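Side-chain contact in uricase (Arthrobacter globiformis, PDB 2YZC), which catalyses the oxidation of uric acid by molecular oxygen to 5-hydroxyisourate, which is then processed to (S)-allantoin: residues W115-I118 with A124-R127. Sequence-based numbering, arbitrary orientation.
Sequences WDRI and AFSR
With CG of Trp115 anti to its carbonyl carbon (chi1 -69°), the indole swings across to the neighbouring strand, where Arg127, its chi1 of -111° off the staggered positions, carries its CG over it. CG of Arg127 sits 3.3 Å from the centroid of the six-membered ring of Trp115, almost on the ring normal: a CH-pi contact in which a broad aromatic face suits the aliphatic part of a long side chain. CE3 of Trp115 also lies 3.8 Å from CB of Phe125, an apolar contact, while NE1 donates to Asp41. Were Trp115 an alanine, CG of Arg127 would probably lose the ring it lies on and Asp41 one N-H donor.

The two strands form an antiparallel hairpin, with Trp115 and Arg127 on one face and Asp116 and Ser126 on the other. Asp116 N bonds Ser126 O at 2.8 Å, nearly straight (175°), and Ser126 N returns to Asp116 O at 2.7 Å. Nearer the turn, Ile118 N reaches Ala124 O at 2.9 Å, and CD1 of Ile118 packs on CB of Ala124 (4.2 Å), apolar groups suited to burial. The small hydroxyl of Ser126 shares a water with Arg117 O. Extended Arg117 runs beside buried Phe125, NH1 3.5 Å from CE2, and its NH2 forms a salt bridge with Glu38.

Ala124, Phe125 and Ser126 pair with a strand of a second subunit; backbone bonds thus fix the hairpin's register while the indole covers the Arg127 chain.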
loop_
_atom_site.group_PDB
_atom_site.type_symbol
_atom_site.label_atom_id
_atom_site.label_comp_id
_atom_site.label_asym_id
_atom_site.label_seq_id
_atom_site.Cartn_x
_atom_site.Cartn_y
_atom_site.Cartn_z
ATOM N N TRP A 115 -0.108 -11.786 18.221
ATOM C CA TRP A 115 0.810 -12.870 17.920
ATOM C C TRP A 115 0.307 -14.160 18.565
ATOM O O TRP A 115 -0.284 -14.138 19.648
ATOM C CB TRP A 115 2.209 -12.572 18.472
ATOM C CG TRP A 115 2.942 -11.460 17.779
ATOM C CD1 TRP A 115 2.827 -10.120 18.021
ATOM C CD2 TRP A 115 3.907 -11.597 16.729
ATOM N NE1 TRP A 115 3.662 -9.415 17.189
ATOM C CE2 TRP A 115 4.338 -10.295 16.385
ATOM C CE3 TRP A 115 4.450 -12.694 16.044
ATOM C CZ2 TRP A 115 5.289 -10.058 15.386
ATOM C CZ3 TRP A 115 5.398 -12.457 15.046
ATOM C CH2 TRP A 115 5.805 -11.149 14.729
ATOM N N ASP A 116 0.543 -15.276 17.889
ATOM C CA ASP A 116 0.166 -16.588 18.403
ATOM C C ASP A 116 1.455 -17.385 18.544
ATOM O O ASP A 116 2.396 -17.177 17.784
ATOM C CB ASP A 116 -0.759 -17.319 17.425
ATOM C CG ASP A 116 -2.059 -16.581 17.190
ATOM O OD1 ASP A 116 -2.680 -16.140 18.181
ATOM O OD2 ASP A 116 -2.463 -16.452 16.017
ATOM N N ARG A 117 1.506 -18.287 19.518
ATOM C CA ARG A 117 2.692 -19.115 19.693
ATOM C C ARG A 117 2.708 -20.153 18.586
ATOM O O ARG A 117 1.655 -20.556 18.090
ATOM C CB ARG A 117 2.662 -19.842 21.042
ATOM C CG ARG A 117 2.791 -18.946 22.258
ATOM C CD ARG A 117 2.747 -19.759 23.554
ATOM N NE ARG A 117 2.712 -18.871 24.711
ATOM C CZ ARG A 117 3.767 -18.207 25.177
ATOM N NH1 ARG A 117 4.953 -18.338 24.596
ATOM N NH2 ARG A 117 3.624 -17.388 26.209
ATOM N N ILE A 118 3.902 -20.574 18.186
ATOM C CA ILE A 118 4.036 -21.601 17.162
ATOM C C ILE A 118 4.046 -22.927 17.922
ATOM O O ILE A 118 4.969 -23.199 18.686
ATOM C CB ILE A 118 5.358 -21.451 16.374
ATOM C CG1 ILE A 118 5.353 -20.134 15.582
ATOM C CG2 ILE A 118 5.549 -22.655 15.450
ATOM C CD1 ILE A 118 6.651 -19.839 14.831
ATOM N N ALA A 124 8.640 -18.660 20.375
ATOM C CA ALA A 124 8.557 -18.583 18.918
ATOM C C ALA A 124 7.093 -18.292 18.604
ATOM O O ALA A 124 6.204 -19.029 19.037
ATOM C CB ALA A 124 8.988 -19.896 18.284
ATOM N N PHE A 125 6.844 -17.223 17.851
ATOM C CA PHE A 125 5.476 -16.818 17.541
ATOM C C PHE A 125 5.237 -16.481 16.075
ATOM O O PHE A 125 6.176 -16.287 15.309
ATOM C CB PHE A 125 5.106 -15.582 18.368
ATOM C CG PHE A 125 5.608 -15.610 19.783
ATOM C CD1 PHE A 125 6.949 -15.359 20.067
ATOM C CD2 PHE A 125 4.735 -15.859 20.837
ATOM C CE1 PHE A 125 7.415 -15.349 21.378
ATOM C CE2 PHE A 125 5.187 -15.853 22.155
ATOM C CZ PHE A 125 6.529 -15.597 22.426
ATOM N N SER A 126 3.962 -16.415 15.693
ATOM C CA SER A 126 3.587 -16.052 14.331
ATOM C C SER A 126 2.525 -14.960 14.451
ATOM O O SER A 126 1.714 -14.971 15.378
ATOM C CB SER A 126 3.034 -17.256 13.553
ATOM O OG SER A 126 1.793 -17.698 14.065
ATOM N N ARG A 127 2.534 -14.013 13.523
ATOM C CA ARG A 127 1.576 -12.919 13.584
ATOM C C ARG A 127 0.167 -13.304 13.154
ATOM O O ARG A 127 -0.021 -14.027 12.181
ATOM C CB ARG A 127 2.074 -11.743 12.732
ATOM C CG ARG A 127 2.481 -10.522 13.552
ATOM C CD ARG A 127 1.343 -9.512 13.657
ATOM N NE ARG A 127 1.493 -8.471 12.642
ATOM C CZ ARG A 127 0.525 -7.648 12.259
ATOM N NH1 ARG A 127 0.769 -6.733 11.327
ATOM N NH2 ARG A 127 -0.685 -7.741 12.794
HETATM O O HOH W 1 1.167 -20.034 15.194
#